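Local coordinates for CRISPR-associated protein, Cse1 family (Acidimicrobium ferrooxidans, PDB 4H3T), which probably acts as the large Cse1 subunit of the type I-E CRISPR surveillance complex Cascade, helping it to recognise invading DNA, at residues A[127-131]-A[132-136]; A[323-326]-A[327-330]; A[369-372]-A[373-377]. The protein carries 1 engineered substitution. One frame throughout, in Å; residues are numbered along the deposited sequence. Where two conformers were deposited one is given.

Contact 1: A[127-131]-A[132-136]; sequences TANSL and VAYAP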
ATOM      1  N   THR A 127      13.764 -24.411  -5.163  1.00 44.83           N
ATOM      2  CA  THR A 127      14.757 -23.530  -5.789  1.00 45.68           C
ATOM      3  C   THR A 127      14.433 -22.136  -5.283  1.00 46.21           C
ATOM      4  O   THR A 127      13.278 -21.809  -4.939  1.00 42.46           O
ATOM      5  CB  THR A 127      14.783 -23.636  -7.319  1.00 52.23           C
ATOM      6  OG1 THR A 127      13.533 -23.217  -7.820  1.00 58.04           O
ATOM      7  CG2 THR A 127      15.138 -25.038  -7.795  1.00 54.74           C
ATOM      8  N   ALA A 128      15.462 -21.302  -5.204  1.00 44.97           N
ATOM      9  CA  ALA A 128      15.320 -19.971  -4.676  1.00 43.29           C
ATOM     10  C   ALA A 128      14.377 -19.041  -5.454  1.00 44.97           C
ATOM     11  O   ALA A 128      13.864 -18.077  -4.878  1.00 43.93           O
ATOM     12  CB  ALA A 128      16.664 -19.351  -4.539  1.00 46.12           C
ATOM     13  N   ASN A 129      14.032 -19.373  -6.680  1.00 43.32           N
ATOM     14  CA  ASN A 129      13.054 -18.592  -7.438  1.00 44.08           C
ATOM     15  C   ASN A 129      11.672 -18.583  -6.716  1.00 45.71           C
ATOM     16  O   ASN A 129      10.953 -17.607  -6.845  1.00 43.26           O
ATOM     17  CB  ASN A 129      12.949 -19.176  -8.863  1.00 48.32           C
ATOM     18  CG  ASN A 129      12.074 -18.352  -9.723  1.00 67.81           C
ATOM     19  OD1 ASN A 129      10.993 -18.799 -10.129  1.00 64.20           O
ATOM     20  ND2 ASN A 129      12.541 -17.134 -10.014  1.00 62.29           N
ATOM     21  N   SER A 130      11.350 -19.605  -5.882  1.00 44.72           N
ATOM     22  CA  SER A 130      10.092 -19.621  -5.081  1.00 44.96           C
ATOM     23  C   SER A 130      10.014 -18.426  -4.061  1.00 46.59           C
ATOM     24  O   SER A 130       8.928 -18.096  -3.566  1.00 41.68           O
ATOM     25  CB  SER A 130       9.968 -20.949  -4.338  1.00 50.62           C
ATOM     26  OG  SER A 130      10.962 -21.012  -3.332  1.00 65.72           O
ATOM     27  N   LEU A 131      11.162 -17.805  -3.702  1.00 42.29           N
ATOM     28  CA  LEU A 131      11.172 -16.643  -2.787  1.00 43.21           C
ATOM     29  C   LEU A 131      10.818 -15.355  -3.545  1.00 45.97           C
ATOM     30  O   LEU A 131      10.436 -14.362  -2.957  1.00 47.37           O
ATOM     31  CB  LEU A 131      12.613 -16.561  -2.200  1.00 44.38           C
ATOM     32  CG  LEU A 131      12.929 -15.823  -0.969  1.00 49.29           C
ATOM     33  CD1 LEU A 131      12.048 -16.173   0.210  1.00 46.66           C
ATOM     34  CD2 LEU A 131      14.383 -16.020  -0.659  1.00 54.50           C
ATOM     35  N   VAL A 132      10.877 -15.381  -4.868  1.00 45.18           N
ATOM     36  CA  VAL A 132      10.582 -14.182  -5.671  1.00 44.84           C
ATOM     37  C   VAL A 132       9.093 -14.063  -5.888  1.00 51.98           C
ATOM     38  O   VAL A 132       8.496 -15.032  -6.303  1.00 49.00           O
ATOM     39  CB  VAL A 132      11.318 -14.254  -7.017  1.00 47.62           C
ATOM     40  CG1 VAL A 132      10.917 -13.101  -7.955  1.00 47.27           C
ATOM     41  CG2 VAL A 132      12.849 -14.322  -6.806  1.00 47.54           C
ATOM     42  N   ALA A 133       8.493 -12.868  -5.671  1.00 47.91           N
ATOM     43  CA  ALA A 133       7.097 -12.626  -6.017  1.00 50.18           C
ATOM     44  C   ALA A 133       7.070 -12.140  -7.465  1.00 62.60           C
ATOM     45  O   ALA A 133       7.891 -11.261  -7.841  1.00 63.96           O
ATOM     46  CB  ALA A 133       6.497 -11.549  -5.130  1.00 50.34           C
ATOM     47  N   TYR A 134       6.088 -12.585  -8.212  1.00 63.03           N
ATOM     48  CA  TYR A 134       5.837 -12.126  -9.589  1.00 66.03           C
ATOM     49  C   TYR A 134       4.457 -11.387  -9.656  1.00 70.82           C
ATOM     50  O   TYR A 134       3.596 -11.504  -8.763  1.00 65.56           O
ATOM     51  CB  TYR A 134       5.928 -13.314 -10.570  1.00 68.37           C
ATOM     52  CG  TYR A 134       7.365 -13.788 -10.747  1.00 69.02           C
ATOM     53  CD1 TYR A 134       8.251 -13.099 -11.571  1.00 71.64           C
ATOM     54  CD2 TYR A 134       7.844 -14.906 -10.067  1.00 67.38           C
ATOM     55  CE1 TYR A 134       9.581 -13.499 -11.704  1.00 73.08           C
ATOM     56  CE2 TYR A 134       9.148 -15.367 -10.259  1.00 67.34           C
ATOM     57  CZ  TYR A 134      10.026 -14.643 -11.058  1.00 75.28           C
ATOM     58  OH  TYR A 134      11.340 -15.052 -11.210  1.00 70.01           O
ATOM     59  N   ALA A 135       4.325 -10.546 -10.678  1.00 73.51           N
ATOM     60  CA  ALA A 135       3.133  -9.711 -10.922  1.00 75.50           C
ATOM     61  C   ALA A 135       1.827 -10.518 -10.862  1.00 80.76           C
ATOM     62  O   ALA A 135       1.785 -11.608 -11.431  1.00 80.85           O
ATOM     63  CB  ALA A 135       3.232  -9.048 -12.302  1.00 77.36           C
ATOM     64  N   PRO A 136       0.728  -9.951 -10.299  1.00 77.75           N
ATOM     65  CA  PRO A 136      -0.551 -10.680 -10.261  1.00 78.78           C
ATOM     66  C   PRO A 136      -1.070 -11.257 -11.588  1.00 86.02           C
ATOM     67  O   PRO A 136      -2.019 -12.032 -11.493  1.00 90.16           O
ATOM     68  CB  PRO A 136      -1.522  -9.633  -9.733  1.00 79.87           C
ATOM     69  CG  PRO A 136      -0.734  -8.782  -8.925  1.00 82.67           C
ATOM     70  CD  PRO A 136       0.618  -8.687  -9.548  1.00 77.80           C
TER
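Asn-129 and Tyr-134 meet at their polar ends, where ND2 of Asn-129 donates to OH of Tyr-134 at 2.7 Å. The N-H points at the oxygen at 159°, and the phenolic oxygen lies close to the amide plane, so the bond uses the N-H direction well. Seen from the tyrosine, ND2 arrives at the edge of the ring. The two side chains cross at about a right angle, and amide and ring planes are inclined by 44°, which excludes a stack. The asparagine gets there with CG anti to its backbone nitrogen (chi1 -174°), a torsion that lays the carboxamide beside the carbonyl carbon, where ND2 can reach the phenol.

Val-132 lies between them in sequence and meets each. Its CG1 sits 3.5 Å above the plane of the Tyr-134 ring, displaced toward the rim, while its CB is 3.4 Å from Asn-129 O. That same oxygen accepts the backbone N of Val-132 at 3.0 Å, a bond that holds Val-132 close to Asn-129.

Behind this shell stands a short 3-10 segment, 128-131, whose i to i+3 pattern the Val-132 bond carries one step further. Within it, N of Ser-130 bonds to O of Thr-127 at 3.1 Å, and N of Leu-131 to O of Ala-128 at 3.0 Å. Thr-127 O takes a second donor, OG of Ser-130 at 2.9 Å, which comes in almost end-on to the carbonyl; the first turn is thus held by a side chain as well.

The stretch follows strand 126-127. Leu-131, Val-132 and Ala-133 rest on Trp-163 of helix 157-170, whose Arg-167 bonds to Ser-130 O, while Ser-130 and Leu-131 pack against strand 275-289.

Contact 2: A[323-326]-A[327-330]; sequences GQQV and WRGL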
ATOM      1  N   GLY A 323      -7.677  -1.992  -9.409  1.00 50.62           N
ATOM      2  CA  GLY A 323      -8.333  -1.768 -10.671  1.00 49.84           C
ATOM      3  C   GLY A 323      -8.912  -0.372 -10.862  1.00 51.61           C
ATOM      4  O   GLY A 323      -9.642  -0.205 -11.825  1.00 53.22           O
ATOM      5  N   GLN A 324      -8.676   0.592  -9.931  0.72 44.19           N
ATOM      6  CA  GLN A 324      -9.073   2.018 -10.099  0.72 42.11           C
ATOM      7  C   GLN A 324      -7.946   2.933  -9.677  0.72 44.55           C
ATOM      8  O   GLN A 324      -7.106   2.537  -8.862  0.72 47.51           O
ATOM      9  CB  GLN A 324     -10.287   2.347  -9.319  0.72 42.15           C
ATOM     10  CG  GLN A 324     -10.104   2.371  -7.809  0.72 44.90           C
ATOM     11  CD  GLN A 324     -11.345   2.721  -7.069  0.72 55.84           C
ATOM     12  OE1 GLN A 324     -11.307   3.102  -5.867  0.72 47.38           O
ATOM     13  NE2 GLN A 324     -12.469   2.406  -7.659  0.72 40.67           N
ATOM     14  N   GLN A 325      -7.961   4.152 -10.161  1.00 40.23           N
ATOM     15  CA  GLN A 325      -6.946   5.195  -9.827  1.00 39.11           C
ATOM     16  C   GLN A 325      -7.154   5.506  -8.329  1.00 43.18           C
ATOM     17  O   GLN A 325      -8.301   5.537  -7.887  1.00 37.47           O
ATOM     18  CB  GLN A 325      -7.125   6.427 -10.671  1.00 40.37           C
ATOM     19  CG  GLN A 325      -6.888   6.187 -12.181  1.00 42.20           C
ATOM     20  CD  GLN A 325      -8.103   5.749 -12.994  1.00 45.38           C
ATOM     21  OE1 GLN A 325      -9.165   5.408 -12.463  1.00 46.30           O
ATOM     22  NE2 GLN A 325      -7.889   5.540 -14.274  1.00 35.16           N
ATOM     23  N   VAL A 326      -6.123   5.707  -7.568  1.00 39.97           N
ATOM     24  CA  VAL A 326      -6.226   5.764  -6.114  1.00 39.40           C
ATOM     25  C   VAL A 326      -7.119   6.911  -5.628  1.00 40.56           C
ATOM     26  O   VAL A 326      -7.859   6.733  -4.677  1.00 41.12           O
ATOM     27  CB  VAL A 326      -4.849   5.796  -5.368  1.00 45.45           C
ATOM     28  CG1 VAL A 326      -4.051   7.015  -5.700  1.00 45.36           C
ATOM     29  CG2 VAL A 326      -5.041   5.715  -3.862  1.00 46.57           C
ATOM     30  N   TRP A 327      -7.137   8.047  -6.306  1.00 39.75           N
ATOM     31  CA  TRP A 327      -8.038   9.147  -5.869  1.00 37.94           C
ATOM     32  C   TRP A 327      -9.536   8.826  -5.953  1.00 40.30           C
ATOM     33  O   TRP A 327     -10.338   9.442  -5.245  1.00 39.29           O
ATOM     34  CB  TRP A 327      -7.734  10.434  -6.648  1.00 37.69           C
ATOM     35  CG  TRP A 327      -7.732  10.305  -8.143  1.00 37.64           C
ATOM     36  CD1 TRP A 327      -6.677   9.974  -8.939  1.00 39.87           C
ATOM     37  CD2 TRP A 327      -8.879  10.374  -9.003  1.00 38.08           C
ATOM     38  NE1 TRP A 327      -7.081   9.877 -10.243  1.00 39.61           N
ATOM     39  CE2 TRP A 327      -8.428  10.123 -10.318  1.00 41.67           C
ATOM     40  CE3 TRP A 327     -10.210  10.809  -8.813  1.00 39.85           C
ATOM     41  CZ2 TRP A 327      -9.292  10.190 -11.434  1.00 41.78           C
ATOM     42  CZ3 TRP A 327     -11.054  10.887  -9.912  1.00 41.06           C
ATOM     43  CH2 TRP A 327     -10.573  10.640 -11.210  1.00 41.00           C
ATOM     44  N   ARG A 328      -9.936   7.806  -6.754  1.00 37.64           N
ATOM     45  CA  ARG A 328     -11.323   7.393  -6.783  1.00 37.35           C
ATOM     46  C   ARG A 328     -11.750   6.813  -5.397  1.00 42.30           C
ATOM     47  O   ARG A 328     -12.924   6.814  -5.093  1.00 43.83           O
ATOM     48  CB  ARG A 328     -11.574   6.418  -7.936  1.00 37.00           C
ATOM     49  CG  ARG A 328     -11.574   7.109  -9.269  1.00 38.59           C
ATOM     50  CD  ARG A 328     -11.443   6.150 -10.428  1.00 35.72           C
ATOM     51  NE  ARG A 328     -12.546   5.222 -10.565  1.00 38.35           N
ATOM     52  CZ  ARG A 328     -12.633   4.301 -11.508  1.00 44.52           C
ATOM     53  NH1 ARG A 328     -11.637   4.127 -12.377  1.00 39.54           N
ATOM     54  NH2 ARG A 328     -13.688   3.511 -11.566  1.00 40.13           N
ATOM     55  N   GLY A 329     -10.804   6.322  -4.603  1.00 42.00           N
ATOM     56  CA  GLY A 329     -11.061   5.808  -3.270  1.00 42.50           C
ATOM     57  C   GLY A 329     -10.558   6.791  -2.209  1.00 49.05           C
ATOM     58  O   GLY A 329     -10.177   6.370  -1.125  1.00 46.02           O
ATOM     59  N   LEU A 330     -10.507   8.121  -2.509  1.00 43.58           N
ATOM     60  CA  LEU A 330      -9.999   9.092  -1.524  1.00 42.68           C
ATOM     61  C   LEU A 330     -10.779   9.024  -0.178  1.00 45.31           C
ATOM     62  O   LEU A 330     -10.186   9.114   0.892  1.00 43.16           O
ATOM     63  CB  LEU A 330     -10.108  10.506  -2.105  1.00 43.09           C
ATOM     64  CG  LEU A 330      -9.610  11.653  -1.173  1.00 48.28           C
ATOM     65  CD1 LEU A 330      -8.216  11.452  -0.757  1.00 46.58           C
ATOM     66  CD2 LEU A 330      -9.742  12.985  -1.877  1.00 49.05           C
TER
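NH1 of Arg-328 is gripped twice: by OE1 of Gln-325 at 2.8 Å, and by Glu-457 of helix 445-473 through a salt bridge. The setting is a short 3-10 turn leading toward helix 330-334, as two i to i+3 bonds testify, from N of Arg-328 to O of Gln-325 and from N of Gly-329 to O of Val-326, each 3.0 Å long.

The NH1 bond is nearly straight, at 166°, and lies in the plane of both the carbonyl and the guanidinium. Two bends make it possible. The glutamine chain folds at chi2 (89°) and the arginine at chi3 (64°), so that the two ends converge beside the backbone turn. In the conformer of Gln-324 described here, CB of that residue stands 3.6 Å above the guanidinium plane, over its centre; Tyr-460 adds a cation-pi contact. A leucine in place of Arg-328 would probably cost Gln-325 OE1 this donor and Glu-457 this salt-bridge partner.

Gln-325 and Trp-327 also lie alongside each other, their ends in a common direction, with the amide plane inclined to the ring. The indole stacks on Tyr-467, and its NE1 is hydrogen-bonded to Asp-464 while lying 3.5 Å from CB of Gln-325.

Contact 3: A[369-372]-A[373-377]; sequences FGNM and STTLD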
ATOM      1  N   PHE A 369      -6.327 -12.056  -2.901  1.00 53.32           N
ATOM      2  CA  PHE A 369      -5.941 -13.437  -3.142  1.00 54.57           C
ATOM      3  C   PHE A 369      -7.106 -14.263  -3.604  1.00 59.67           C
ATOM      4  O   PHE A 369      -8.239 -13.988  -3.220  1.00 62.31           O
ATOM      5  CB  PHE A 369      -5.372 -14.096  -1.863  1.00 55.32           C
ATOM      6  CG  PHE A 369      -4.082 -13.476  -1.454  1.00 53.64           C
ATOM      7  CD1 PHE A 369      -2.869 -14.048  -1.830  1.00 53.02           C
ATOM      8  CD2 PHE A 369      -4.065 -12.274  -0.754  1.00 54.36           C
ATOM      9  CE1 PHE A 369      -1.663 -13.420  -1.523  1.00 53.53           C
ATOM     10  CE2 PHE A 369      -2.864 -11.640  -0.459  1.00 54.69           C
ATOM     11  CZ  PHE A 369      -1.665 -12.216  -0.847  1.00 52.77           C
ATOM     12  N   GLY A 370      -6.809 -15.270  -4.399  1.00 56.08           N
ATOM     13  CA  GLY A 370      -7.782 -16.257  -4.867  1.00 56.70           C
ATOM     14  C   GLY A 370      -7.347 -17.660  -4.488  1.00 60.84           C
ATOM     15  O   GLY A 370      -6.279 -17.873  -3.881  1.00 56.94           O
ATOM     16  N   ASN A 371      -8.177 -18.637  -4.879  1.00 57.36           N
ATOM     17  CA  ASN A 371      -7.930 -20.067  -4.683  1.00 57.36           C
ATOM     18  C   ASN A 371      -7.523 -20.405  -3.241  1.00 61.02           C
ATOM     19  O   ASN A 371      -6.427 -20.930  -3.001  1.00 60.61           O
ATOM     20  CB  ASN A 371      -6.869 -20.521  -5.686  1.00 63.26           C
ATOM     21  CG  ASN A 371      -7.268 -20.183  -7.109  1.00 77.48           C
ATOM     22  OD1 ASN A 371      -6.657 -19.352  -7.783  1.00 69.65           O
ATOM     23  ND2 ASN A 371      -8.366 -20.729  -7.547  1.00 69.41           N
HETATM   24  N   MSE A 372      -8.408 -20.060  -2.276  1.00 57.03           N
HETATM   25  CA  MSE A 372      -8.225 -20.322  -0.852  1.00 55.33           C
HETATM   26  C   MSE A 372      -6.886 -19.677  -0.363  1.00 55.03           C
HETATM   27  O   MSE A 372      -6.027 -20.331   0.249  1.00 53.10           O
HETATM   28  CB  MSE A 372      -8.248 -21.846  -0.570  1.00 58.97           C
HETATM   29  CG  MSE A 372      -9.650 -22.519  -0.822  1.00 70.33           C
HETATM   30 SE   MSE A 372     -10.934 -21.899   0.538  0.48 81.96          SE
HETATM   31  CE  MSE A 372     -11.946 -20.639  -0.514  1.00 79.32           C
ATOM     32  N   SER A 373      -6.707 -18.415  -0.723  1.00 50.43           N
ATOM     33  CA  SER A 373      -5.586 -17.586  -0.316  1.00 49.55           C
ATOM     34  C   SER A 373      -4.214 -18.097  -0.804  1.00 51.37           C
ATOM     35  O   SER A 373      -3.196 -17.745  -0.227  1.00 49.37           O
ATOM     36  CB  SER A 373      -5.585 -17.425   1.204  1.00 54.95           C
ATOM     37  OG  SER A 373      -6.691 -16.615   1.567  1.00 58.09           O
ATOM     38  N   THR A 374      -4.190 -18.878  -1.883  1.00 52.16           N
ATOM     39  CA  THR A 374      -2.950 -19.427  -2.442  1.00 53.00           C
ATOM     40  C   THR A 374      -2.406 -18.529  -3.550  1.00 57.90           C
ATOM     41  O   THR A 374      -1.204 -18.518  -3.705  1.00 59.57           O
ATOM     42  CB  THR A 374      -3.135 -20.854  -2.978  1.00 51.99           C
ATOM     43  OG1 THR A 374      -4.142 -20.878  -3.989  1.00 54.31           O
ATOM     44  CG2 THR A 374      -3.436 -21.863  -1.880  1.00 53.46           C
ATOM     45  N   THR A 375      -3.260 -17.825  -4.343  1.00 53.42           N
ATOM     46  CA  THR A 375      -2.767 -17.030  -5.480  1.00 52.01           C
ATOM     47  C   THR A 375      -3.044 -15.543  -5.305  1.00 57.44           C
ATOM     48  O   THR A 375      -4.160 -15.158  -4.940  1.00 57.01           O
ATOM     49  CB  THR A 375      -3.397 -17.530  -6.787  1.00 55.59           C
ATOM     50  OG1 THR A 375      -4.805 -17.292  -6.743  1.00 56.95           O
ATOM     51  CG2 THR A 375      -3.114 -19.047  -7.048  1.00 65.61           C
ATOM     52  N   LEU A 376      -2.039 -14.719  -5.572  1.00 53.44           N
ATOM     53  CA  LEU A 376      -2.178 -13.268  -5.546  1.00 54.58           C
ATOM     54  C   LEU A 376      -2.886 -12.870  -6.810  1.00 58.04           C
ATOM     55  O   LEU A 376      -2.330 -13.052  -7.898  1.00 61.00           O
ATOM     56  CB  LEU A 376      -0.800 -12.608  -5.455  1.00 55.16           C
ATOM     57  CG  LEU A 376      -0.795 -11.070  -5.462  1.00 58.89           C
ATOM     58  CD1 LEU A 376      -1.420 -10.520  -4.188  1.00 56.61           C
ATOM     59  CD2 LEU A 376       0.639 -10.546  -5.683  1.00 63.17           C
ATOM     60  N   ASP A 377      -4.154 -12.488  -6.707  1.00 52.19           N
ATOM     61  CA  ASP A 377      -4.960 -12.166  -7.889  1.00 51.96           C
ATOM     62  C   ASP A 377      -4.875 -10.718  -8.273  1.00 54.84           C
ATOM     63  O   ASP A 377      -5.012 -10.399  -9.425  1.00 54.67           O
ATOM     64  CB  ASP A 377      -6.423 -12.501  -7.631  1.00 56.17           C
ATOM     65  CG  ASP A 377      -6.770 -13.964  -7.774  1.00 65.81           C
ATOM     66  OD1 ASP A 377      -5.827 -14.795  -7.923  1.00 64.85           O
ATOM     67  OD2 ASP A 377      -7.976 -14.284  -7.736  1.00 75.73           O
TER
HETATM   68  O   HOH W   1      -8.857 -16.667  -1.667  1.00 60.26           O
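Phe-369 faces Leu-376 in a non-hydrogen-bonded antiparallel pair, and their side chains share one face of the sheet. CD1 of Leu-376 lies over the phenyl ring, 4.1 Å from the centroid of Phe-369 and 24° from the ring normal, which meets the criteria for a CH-pi contact; the methyl is displaced toward the ring's rim. On the backbone, one water bonds to Ser-373 N at 2.9 Å and reaches Phe-369 O more weakly.

Gly-370 comes next, paired with Thr-375 through two backbone bonds. Its N donates to Thr-375 O at 2.7 Å; its O receives Thr-375 N at 3.1 Å. Thr-374 N adds a weak bond to that same oxygen. Gly-370 leaves room for the carboxylate of Asp-377: OD2 of Asp-377 comes within 3.5 Å of CA of Gly-370, where a CB would probably clash with it.

Asn-371 opens the turn. Its O accepts Thr-374 N at 3.2 Å, the closing bond, whereas the approach of Thr-374 OG1 to that oxygen is too short to be trusted in detail. In Thr-375, chi1 of 65° sets OG1 between its backbone N and carbonyl carbon. From there it lies 3.0 Å from Asn-371 OD1 and 2.9 Å from Asp-377 OD1, with one proton to serve both acceptors.

Met-372, a selenomethionine whose side chain bends at chi2 and chi3, and Ser-373 occupy the two central positions, both with positive phi. Thr-374 O is taken up by Ser-172 and Ser-174. The whole is a beta hairpin between strands 359-370 and 375-387, reversed by a type I' turn and carrying a classic beta bulge, in which Thr-374 and Thr-375 together stand opposite the single residue Gly-370.

From the N terminus the three contacts come strictly in series: each closes before the next opens, and none nests or crosses. Contact 1 bends the chain just after strand 126-127, on the way to helix 157-170. Contact 2 turns the loop after strand 312-317 toward helix 330-334 and against helix 445-473. Contact 3 closes the hairpin of strands 359-370 and 375-387. Contacts 1 and 3 are joined directly, although their centres are about 15 Å apart: Pro-136 CB packs on Asp-377 O at 3.6 Å, bringing this part of the loop against strand 375-387. Contact 2 touches neither, its nearest atoms being about 10 Å from contact 1 and about 9 Å from contact 3.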